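PDB 3CAN: pyruvate-formate lyase-activating enzyme from Bacteroides vulgatus ATCC 8482, which probably belongs to the radical SAM superfamily, and is represented here by a domain with a parallel sheet of strands flanked by helices. Local coordinates for residues L21-I24 with L25-G29; A107-K110 with N111-S115; T158-E161 with E162-Q165; F118-L122 with P123-E127. All blocks are in the same frame, centred on the assembly; numbering follows the deposited sequence.

Interaction 1. Residues L21-I24 with L25-G29; sequences LIDI and LKRCG
Asp23 OD2 lies at the edge of the Arg27 guanidinium, almost in its plane, and accepts from Arg27 NE at 2.9 Å, nearly straight at 173°. The carboxylate is approached from above its own plane, and the two flat groups are turned 74° against each other. Water 1 lies at the same guanidinium's edge, accepting from Arg27 NH2 at 3.2 Å and giving a weak bond to Asp23 OD2. The Asp23-Arg27 pair is an i to i+4 salt bridge on helix 18-30, the helical connection of a beta-alpha-beta unit between the parallel strands 6-10 and 35-38. With CG set opposite the backbone N (chi1 -173°), the Asp23 carboxylate is carried forward along the helix to Arg27, whose chain is extended from CG to NE. Long aliphatic residues suit the buried flank. Leu21 and Leu25 lie side by side, with Leu21 CG 4.0 Å from Leu25 CD1, and both rest on Phe9 of strand 6-10. Ile24 CG2 comes within 4.1 Å of Cys28 SG, a small residue that fits against Val7 of the same strand. On the more exposed side, Ile22 CG2 touches Lys26 CE at 3.9 Å, the aliphatic part of the lysine covering the isoleucine branch. Ile24 packs on Ile24 of the second subunit, and Arg27 NH1 comes close to the like-charged NH2 of that subunit's Arg27.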
loop_
_atom_site.group_PDB
_atom_site.type_symbol
_atom_site.label_atom_id
_atom_site.label_comp_id
_atom_site.label_asym_id
_atom_site.label_seq_id
_atom_site.Cartn_x
_atom_site.Cartn_y
_atom_site.Cartn_z
ATOM N N LEU A 21 1.760 18.784 7.408
ATOM C CA LEU A 21 2.231 17.832 6.378
ATOM C C LEU A 21 3.552 18.300 5.784
ATOM O O LEU A 21 4.513 17.555 5.741
ATOM C CB LEU A 21 1.177 17.702 5.289
ATOM C CG LEU A 21 1.485 16.854 4.059
ATOM C CD1 LEU A 21 1.770 15.425 4.457
ATOM C CD2 LEU A 21 0.332 16.954 3.083
ATOM N N ILE A 22 3.607 19.558 5.373
ATOM C CA ILE A 22 4.834 20.116 4.790
ATOM C C ILE A 22 5.990 20.103 5.801
ATOM O O ILE A 22 7.130 19.771 5.459
ATOM C CB ILE A 22 4.585 21.550 4.244
ATOM C CG1 ILE A 22 3.584 21.522 3.077
ATOM C CG2 ILE A 22 5.899 22.185 3.809
ATOM C CD1 ILE A 22 4.013 20.707 1.917
ATOM N N ASP A 23 5.706 20.418 7.063
ATOM C CA ASP A 23 6.732 20.367 8.100
ATOM C C ASP A 23 7.303 18.947 8.265
ATOM O O ASP A 23 8.516 18.755 8.321
ATOM C CB ASP A 23 6.173 20.858 9.426
ATOM C CG ASP A 23 7.237 20.971 10.490
ATOM O OD1 ASP A 23 8.188 21.754 10.303
ATOM O OD2 ASP A 23 7.135 20.244 11.482
ATOM N N ILE A 24 6.431 17.954 8.330
ATOM C CA ILE A 24 6.884 16.571 8.486
ATOM C C ILE A 24 7.654 16.144 7.243
ATOM O O ILE A 24 8.699 15.513 7.340
ATOM C CB ILE A 24 5.714 15.624 8.745
ATOM C CG1 ILE A 24 5.010 15.963 10.072
ATOM C CG2 ILE A 24 6.207 14.151 8.714
ATOM C CD1 ILE A 24 5.907 16.023 11.312
ATOM N N LEU A 25 7.143 16.490 6.067
ATOM C CA LEU A 25 7.862 16.202 4.823
ATOM C C LEU A 25 9.268 16.816 4.822
ATOM O O LEU A 25 10.236 16.151 4.467
ATOM C CB LEU A 25 7.056 16.692 3.622
ATOM C CG LEU A 25 5.799 15.883 3.291
ATOM C CD1 LEU A 25 5.005 16.602 2.187
ATOM C CD2 LEU A 25 6.130 14.456 2.838
ATOM N N LYS A 26 9.383 18.073 5.237
ATOM C CA LYS A 26 10.707 18.701 5.342
ATOM C C LYS A 26 11.646 17.948 6.287
ATOM O O LYS A 26 12.803 17.687 5.952
ATOM C CB LYS A 26 10.576 20.157 5.769
ATOM C CG LYS A 26 10.102 21.035 4.633
ATOM C CD LYS A 26 9.839 22.453 5.050
ATOM C CE LYS A 26 9.593 23.322 3.842
ATOM N NZ LYS A 26 9.206 24.701 4.268
ATOM N N ARG A 27 11.140 17.575 7.454
ATOM C CA ARG A 27 11.928 16.822 8.434
ATOM C C ARG A 27 12.402 15.477 7.874
ATOM O O ARG A 27 13.557 15.085 8.051
ATOM C CB ARG A 27 11.117 16.602 9.711
ATOM C CG ARG A 27 10.894 17.873 10.513
ATOM C CD ARG A 27 9.874 17.669 11.616
ATOM N NE ARG A 27 9.592 18.918 12.304
ATOM C CZ ARG A 27 10.334 19.409 13.286
ATOM N NH1 ARG A 27 11.385 18.742 13.739
ATOM N NH2 ARG A 27 10.012 20.570 13.832
ATOM N N CYS A 28 11.508 14.775 7.190
ATOM C CA CYS A 28 11.855 13.495 6.564
ATOM C C CYS A 28 12.913 13.664 5.462
ATOM O O CYS A 28 13.820 12.837 5.331
ATOM C CB CYS A 28 10.602 12.804 6.032
ATOM S SG CYS A 28 9.503 12.171 7.326
ATOM N N GLY A 29 12.810 14.743 4.696
ATOM C CA GLY A 29 13.796 15.041 3.648
ATOM C C GLY A 29 15.197 15.219 4.220
ATOM O O GLY A 29 16.178 14.720 3.663
HETATM O O HOH W 1 7.700 22.684 13.363
#

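Interaction 2. Residues A107-K110 with N111-S115; sequences ADEK and NIKLS
Asp108 and Asn111 meet at the start of helix 109-121, where Asp108 is the N-cap. Its CG sits between the backbone N and the carbonyl carbon (chi1 53°), which turns the carboxylate forward over the first turn; Asp108 OD2 accepts from Asn111 N at 3.0 Å, from above the carboxylate plane. Aspartate suits this place because its short side chain can reach an amide that has no earlier helical carbonyl to bind. One residue on, Glu109 and Lys113 run side by side in the same direction. Glu109 CG points away from its own backbone N (chi1 174°), while the lysine chain is extended throughout. They form a salt bridge, Lys113 NZ giving to Glu109 OE2 at 2.8 Å from above the carboxylate plane, with Lys113 CE 3.5 Å from Glu109 CG. Lys110, also fully stretched, crosses Leu114 and touches Leu114 CD1 through Lys110 CG at 3.9 Å. Asn111 spends its amide on the loops, OD1 accepting from Met65 N and ND2 giving to Asn106 O, while Ile112 packs on Leu101 of strand 95-101 and on Cys167 and Ile170 of helix 161-173. Asn111 O takes both Ser115 N and Ser115 OG, from opposite faces of its plane. The negative carboxylate of Asp108 at the N-terminus is probably favoured by the helix dipole, while that of Glu109 is also partnered by Lys113.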
loop_
_atom_site.group_PDB
_atom_site.type_symbol
_atom_site.label_atom_id
_atom_site.label_comp_id
_atom_site.label_asym_id
_atom_site.label_seq_id
_atom_site.Cartn_x
_atom_site.Cartn_y
_atom_site.Cartn_z
ATOM N N ALA A 107 -15.179 -0.928 -13.547
ATOM C CA ALA A 107 -14.393 -1.856 -14.366
ATOM C C ALA A 107 -14.961 -2.009 -15.773
ATOM O O ALA A 107 -14.493 -2.850 -16.560
ATOM C CB ALA A 107 -14.279 -3.239 -13.659
ATOM N N ASP A 108 -15.968 -1.203 -16.100
ATOM C CA ASP A 108 -16.525 -1.186 -17.447
ATOM C C ASP A 108 -15.525 -0.614 -18.449
ATOM O O ASP A 108 -14.749 0.285 -18.124
ATOM C CB ASP A 108 -17.854 -0.410 -17.499
ATOM C CG ASP A 108 -17.750 0.987 -16.904
ATOM O OD1 ASP A 108 -17.519 1.106 -15.673
ATOM O OD2 ASP A 108 -17.911 1.967 -17.666
ATOM N N GLU A 109 -15.568 -1.143 -19.671
ATOM C CA GLU A 109 -14.682 -0.731 -20.747
ATOM C C GLU A 109 -14.756 0.786 -20.966
ATOM O O GLU A 109 -13.733 1.447 -21.168
ATOM C CB GLU A 109 -15.072 -1.469 -22.036
ATOM C CG GLU A 109 -14.335 -1.027 -23.264
ATOM C CD GLU A 109 -14.789 -1.788 -24.497
ATOM O OE1 GLU A 109 -14.761 -3.040 -24.462
ATOM O OE2 GLU A 109 -15.175 -1.130 -25.485
ATOM N N LYS A 110 -15.958 1.343 -20.900
ATOM C CA LYS A 110 -16.108 2.786 -21.088
ATOM C C LYS A 110 -15.272 3.571 -20.078
ATOM O O LYS A 110 -14.478 4.427 -20.462
ATOM C CB LYS A 110 -17.566 3.219 -20.988
ATOM C CG LYS A 110 -17.751 4.727 -21.154
ATOM C CD LYS A 110 -19.208 5.100 -21.101
ATOM C CE LYS A 110 -19.404 6.601 -21.024
ATOM N NZ LYS A 110 -20.869 6.928 -20.796
ATOM N N ASN A 111 -15.431 3.274 -18.793
ATOM C CA ASN A 111 -14.685 4.028 -17.785
ATOM C C ASN A 111 -13.181 3.895 -17.932
ATOM O O ASN A 111 -12.441 4.874 -17.787
ATOM C CB ASN A 111 -15.052 3.609 -16.371
ATOM C CG ASN A 111 -14.343 4.448 -15.345
ATOM O OD1 ASN A 111 -14.536 5.665 -15.303
ATOM N ND2 ASN A 111 -13.483 3.809 -14.524
ATOM N N ILE A 112 -12.720 2.683 -18.206
ATOM C CA ILE A 112 -11.289 2.441 -18.320
ATOM C C ILE A 112 -10.730 3.112 -19.566
ATOM O O ILE A 112 -9.646 3.688 -19.519
ATOM C CB ILE A 112 -10.961 0.933 -18.273
ATOM C CG1 ILE A 112 -11.456 0.330 -16.943
ATOM C CG2 ILE A 112 -9.471 0.688 -18.456
ATOM C CD1 ILE A 112 -10.866 0.967 -15.677
ATOM N N LYS A 113 -11.473 3.077 -20.674
ATOM C CA LYS A 113 -11.051 3.804 -21.874
ATOM C C LYS A 113 -11.022 5.319 -21.654
ATOM O O LYS A 113 -10.061 5.980 -22.052
ATOM C CB LYS A 113 -11.907 3.446 -23.100
ATOM C CG LYS A 113 -11.637 2.030 -23.645
ATOM C CD LYS A 113 -12.481 1.735 -24.864
ATOM C CE LYS A 113 -12.090 0.406 -25.459
ATOM N NZ LYS A 113 -12.936 0.067 -26.648
ATOM N N LEU A 114 -12.041 5.869 -21.001
ATOM C CA LEU A 114 -12.065 7.317 -20.729
ATOM C C LEU A 114 -10.888 7.691 -19.833
ATOM O O LEU A 114 -10.253 8.726 -20.023
ATOM C CB LEU A 114 -13.387 7.718 -20.074
ATOM C CG LEU A 114 -14.607 7.665 -20.998
ATOM C CD1 LEU A 114 -15.868 7.941 -20.158
ATOM C CD2 LEU A 114 -14.474 8.636 -22.197
ATOM N N SER A 115 -10.602 6.827 -18.859
ATOM C CA SER A 115 -9.464 7.013 -17.960
ATOM C C SER A 115 -8.147 7.021 -18.739
ATOM O O SER A 115 -7.297 7.891 -18.541
ATOM C CB SER A 115 -9.433 5.907 -16.893
ATOM O OG SER A 115 -10.577 5.937 -16.045
#

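Interaction 3. Residues T158-E161 with E162-Q165; sequences TPSE and EVQQ
An N-cap opens helix 161-173, the helix that follows strand 128-133 in this alpha/beta fold. Ser160 occupies the capping position, and its OG accepts from Val163 N at 3.0 Å with an N-H...O angle of 162°. The hydroxyl reaches that amide because chi1 of 63° folds OG between the backbone N and the carbonyl carbon, over the first turn; serine suits the place by being short and carrying an oxygen that can accept. Val163 CG2 lies 3.2 Å from Ser160 OG. The backbone then takes up its helical pattern, Gln164 N giving to Ser160 O and Gln165 N to Glu161 O. A second grip on the turn comes from Gln164, whose CG stands opposite its own carbonyl carbon (chi1 -70°) and whose extended chain leads back toward the residue before the cap. There Gln164 NE2 gives a hydrogen to Pro159 O at 2.8 Å. The oxygen lies practically in the glutamine's amide plane, whereas the donor stands above the plane of the proline carbonyl. Before the helix, Pro159 offers its ring as an apolar surface: Pro159 CG touches Gln164 CG at 3.9 Å, the two side chains crossing at about a right angle, and Pro159 CB meets Val163 CG1 at 4.0 Å. Pro159 and Gln164 both also rest on Pro133 of strand 128-133. Glu161 OE1 comes close to the like-charged OE1 of Glu161 in the second subunit.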
loop_
_atom_site.group_PDB
_atom_site.type_symbol
_atom_site.label_atom_id
_atom_site.label_comp_id
_atom_site.label_asym_id
_atom_site.label_seq_id
_atom_site.Cartn_x
_atom_site.Cartn_y
_atom_site.Cartn_z
ATOM N N THR A 158 -15.462 -8.523 -6.978
ATOM C CA THR A 158 -14.115 -8.652 -7.495
ATOM C C THR A 158 -14.211 -8.831 -9.008
ATOM O O THR A 158 -14.982 -9.671 -9.476
ATOM C CB THR A 158 -13.421 -9.872 -6.856
ATOM O OG1 THR A 158 -13.489 -9.747 -5.429
ATOM C CG2 THR A 158 -11.962 -9.977 -7.294
ATOM N N PRO A 159 -13.464 -8.023 -9.780
ATOM C CA PRO A 159 -13.477 -8.264 -11.222
ATOM C C PRO A 159 -12.793 -9.592 -11.570
ATOM O O PRO A 159 -11.802 -9.976 -10.932
ATOM C CB PRO A 159 -12.714 -7.064 -11.792
ATOM C CG PRO A 159 -11.842 -6.598 -10.675
ATOM C CD PRO A 159 -12.595 -6.888 -9.412
ATOM N N SER A 160 -13.347 -10.296 -12.555
ATOM C CA SER A 160 -12.776 -11.556 -13.023
ATOM C C SER A 160 -11.352 -11.342 -13.519
ATOM O O SER A 160 -10.967 -10.223 -13.854
ATOM C CB SER A 160 -13.618 -12.123 -14.162
ATOM O OG SER A 160 -13.615 -11.246 -15.277
ATOM N N GLU A 161 -10.572 -12.417 -13.557
ATOM C CA GLU A 161 -9.230 -12.360 -14.125
ATOM C C GLU A 161 -9.280 -11.827 -15.562
ATOM O O GLU A 161 -8.404 -11.063 -15.976
ATOM C CB GLU A 161 -8.557 -13.736 -14.081
ATOM C CG GLU A 161 -7.086 -13.722 -14.490
ATOM C CD GLU A 161 -6.361 -15.037 -14.217
ATOM O OE1 GLU A 161 -7.008 -16.036 -13.831
ATOM O OE2 GLU A 161 -5.126 -15.072 -14.391
ATOM N N GLU A 162 -10.314 -12.217 -16.305
ATOM C CA GLU A 162 -10.479 -11.787 -17.692
ATOM C C GLU A 162 -10.665 -10.278 -17.774
ATOM O O GLU A 162 -10.026 -9.616 -18.587
ATOM C CB GLU A 162 -11.672 -12.494 -18.343
ATOM C CG GLU A 162 -11.782 -12.258 -19.846
ATOM C CD GLU A 162 -13.003 -12.915 -20.468
ATOM O OE1 GLU A 162 -13.416 -14.002 -20.004
ATOM O OE2 GLU A 162 -13.544 -12.342 -21.441
ATOM N N VAL A 163 -11.545 -9.741 -16.935
ATOM C CA VAL A 163 -11.780 -8.294 -16.896
ATOM C C VAL A 163 -10.518 -7.535 -16.472
ATOM O O VAL A 163 -10.154 -6.543 -17.097
ATOM C CB VAL A 163 -12.982 -7.932 -15.985
ATOM C CG1 VAL A 163 -13.039 -6.430 -15.720
ATOM C CG2 VAL A 163 -14.294 -8.415 -16.610
ATOM N N GLN A 164 -9.842 -8.012 -15.431
ATOM C CA GLN A 164 -8.599 -7.395 -14.977
ATOM C C GLN A 164 -7.589 -7.271 -16.116
ATOM O O GLN A 164 -7.017 -6.202 -16.337
ATOM C CB GLN A 164 -7.986 -8.190 -13.829
ATOM C CG GLN A 164 -8.763 -8.102 -12.530
ATOM C CD GLN A 164 -8.169 -8.992 -11.471
ATOM O OE1 GLN A 164 -6.946 -9.068 -11.332
ATOM N NE2 GLN A 164 -9.024 -9.673 -10.711
ATOM N N GLN A 165 -7.396 -8.353 -16.862
ATOM C CA GLN A 165 -6.443 -8.336 -17.967
ATOM C C GLN A 165 -6.918 -7.465 -19.126
ATOM O O GLN A 165 -6.103 -6.849 -19.804
ATOM C CB GLN A 165 -6.142 -9.759 -18.450
ATOM C CG GLN A 165 -5.435 -10.618 -17.411
ATOM C CD GLN A 165 -4.094 -10.040 -16.949
ATOM O OE1 GLN A 165 -3.382 -9.381 -17.713
ATOM N NE2 GLN A 165 -3.745 -10.299 -15.693
#

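Interaction 4. Residues F118-L122 with P123-E127; sequences FLASL and PRHPE
His125 reaches back to the C-terminal end of helix 109-121, where its NE2 gives a hydrogen to Ala120 O at 2.9 Å. This hydrogen bond ties a carbonyl of the last turn to the alpha-to-beta loop of the beta-alpha-beta unit formed by strand 95-101, helix 109-121 and strand 128-133. The bond is somewhat bent, at 147°, and the donor approaches Ala120 O well off its C=O direction (111°). Histidine suits the place because its ring can span the turn, and chi1 of -67°, with CG beside the backbone N, swings it toward the helix. His125 CD2 lies 3.4 Å from Leu119 O. Beside the ring, Pro126 CD lies 4.5 Å from Leu119 CB; Leu119 and His125 both also pack on Leu176. Pro123 has no N-H to continue a helical hydrogen-bond pattern, and its CD lies tight against Leu122 CB at 3.5 Å. Further out, Leu122 lies against Ile85, Arg86 and Ala89 of helix 79-90 and against Tyr95, whose OH bonds Arg124 O. Arg124 is held between two carboxylates, salt-bridged through NH1 to Asp92 OD1 and through Arg124 NH2 to Glu127 OE2 at 2.9 Å.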
loop_
_atom_site.group_PDB
_atom_site.type_symbol
_atom_site.label_atom_id
_atom_site.label_comp_id
_atom_site.label_asym_id
_atom_site.label_seq_id
_atom_site.Cartn_x
_atom_site.Cartn_y
_atom_site.Cartn_z
ATOM N N PHE A 118 -7.801 10.191 -20.922
ATOM C CA PHE A 118 -7.439 11.338 -20.103
ATOM C C PHE A 118 -5.939 11.302 -19.782
ATOM O O PHE A 118 -5.202 12.244 -20.069
ATOM C CB PHE A 118 -8.298 11.347 -18.848
ATOM C CG PHE A 118 -7.834 12.304 -17.807
ATOM C CD1 PHE A 118 -7.938 13.666 -17.990
ATOM C CD2 PHE A 118 -7.294 11.832 -16.623
ATOM C CE1 PHE A 118 -7.507 14.542 -17.017
ATOM C CE2 PHE A 118 -6.861 12.692 -15.651
ATOM C CZ PHE A 118 -6.944 14.061 -15.851
ATOM N N LEU A 119 -5.489 10.183 -19.237
ATOM C CA LEU A 119 -4.102 10.060 -18.797
ATOM C C LEU A 119 -3.117 10.148 -19.958
ATOM O O LEU A 119 -2.063 10.803 -19.852
ATOM C CB LEU A 119 -3.914 8.761 -17.997
ATOM C CG LEU A 119 -4.680 8.677 -16.665
ATOM C CD1 LEU A 119 -4.576 7.279 -16.079
ATOM C CD2 LEU A 119 -4.177 9.728 -15.662
ATOM N N ALA A 120 -3.441 9.481 -21.066
ATOM C CA ALA A 120 -2.561 9.460 -22.235
ATOM C C ALA A 120 -2.353 10.859 -22.823
ATOM O O ALA A 120 -1.307 11.166 -23.391
ATOM C CB ALA A 120 -3.137 8.524 -23.292
ATOM N N SER A 121 -3.357 11.710 -22.669
ATOM C CA SER A 121 -3.326 13.068 -23.211
ATOM C C SER A 121 -2.452 14.026 -22.410
ATOM O O SER A 121 -2.117 15.105 -22.890
ATOM C CB SER A 121 -4.760 13.616 -23.311
ATOM O OG SER A 121 -5.284 13.965 -22.045
ATOM N N LEU A 122 -2.077 13.643 -21.191
ATOM C CA LEU A 122 -1.295 14.512 -20.332
ATOM C C LEU A 122 0.162 14.578 -20.778
ATOM O O LEU A 122 0.689 13.612 -21.348
ATOM C CB LEU A 122 -1.393 14.048 -18.876
ATOM C CG LEU A 122 -2.815 14.037 -18.311
ATOM C CD1 LEU A 122 -2.856 13.379 -16.915
ATOM C CD2 LEU A 122 -3.403 15.463 -18.285
ATOM N N PRO A 123 0.814 15.735 -20.547
ATOM C CA PRO A 123 2.173 15.954 -21.030
ATOM C C PRO A 123 3.218 15.070 -20.353
ATOM O O PRO A 123 4.308 14.882 -20.908
ATOM C CB PRO A 123 2.424 17.438 -20.721
ATOM C CG PRO A 123 1.525 17.753 -19.621
ATOM C CD PRO A 123 0.294 16.915 -19.839
ATOM N N ARG A 124 2.912 14.588 -19.145
ATOM C CA ARG A 124 3.695 13.544 -18.476
ATOM C C ARG A 124 2.731 12.461 -18.038
ATOM O O ARG A 124 1.729 12.758 -17.391
ATOM C CB ARG A 124 4.430 14.095 -17.245
ATOM C CG ARG A 124 5.283 13.045 -16.523
ATOM C CD ARG A 124 6.056 13.580 -15.318
ATOM N NE ARG A 124 6.795 12.488 -14.678
ATOM C CZ ARG A 124 8.111 12.453 -14.488
ATOM N NH1 ARG A 124 8.891 13.464 -14.860
ATOM N NH2 ARG A 124 8.656 11.388 -13.923
ATOM N N HIS A 125 3.013 11.215 -18.413
ATOM C CA HIS A 125 2.170 10.088 -17.996
ATOM C C HIS A 125 2.523 9.650 -16.580
ATOM O O HIS A 125 3.629 9.954 -16.087
ATOM C CB HIS A 125 2.382 8.886 -18.918
ATOM C CG HIS A 125 1.907 9.103 -20.318
ATOM N ND1 HIS A 125 2.239 8.249 -21.348
ATOM C CD2 HIS A 125 1.119 10.062 -20.858
ATOM C CE1 HIS A 125 1.672 8.673 -22.465
ATOM N NE2 HIS A 125 1.000 9.779 -22.199
ATOM N N PRO A 126 1.621 8.882 -15.945
ATOM C CA PRO A 126 1.983 8.302 -14.645
ATOM C C PRO A 126 3.148 7.335 -14.773
ATOM O O PRO A 126 3.327 6.683 -15.823
ATOM C CB PRO A 126 0.705 7.560 -14.198
ATOM C CG PRO A 126 -0.108 7.385 -15.431
ATOM C CD PRO A 126 0.264 8.497 -16.368
ATOM N N GLU A 127 3.944 7.241 -13.709
ATOM C CA GLU A 127 5.007 6.240 -13.643
ATOM C C GLU A 127 4.433 4.841 -13.824
ATOM O O GLU A 127 5.017 3.973 -14.488
ATOM C CB GLU A 127 5.705 6.292 -12.288
ATOM C CG GLU A 127 6.410 7.600 -11.995
ATOM C CD GLU A 127 7.469 7.937 -13.009
ATOM O OE1 GLU A 127 8.551 7.309 -12.958
ATOM O OE2 GLU A 127 7.236 8.828 -13.852
#

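How the interactions relate
Along the chain the order is interaction 1, 2, 4 and then 3, all of them local contacts on or at the ends of helices that flank one parallel sheet. Interaction 1 lies on helix 18-30, by strand 6-10, the outermost within this chain, and its centre is about 36 Å from that of interaction 2, across the chain's centre. Interactions 2 and 4 share helix 109-121, one at its start and the other at its end, with centres about 16 Å apart. Interaction 3 begins helix 161-173 and touches interaction 2 through Ala107 O and Val163 CG1, 4.0 Å apart. Together they sample three of the domain's helical connections, and helices 109-121 and 161-173 pack together.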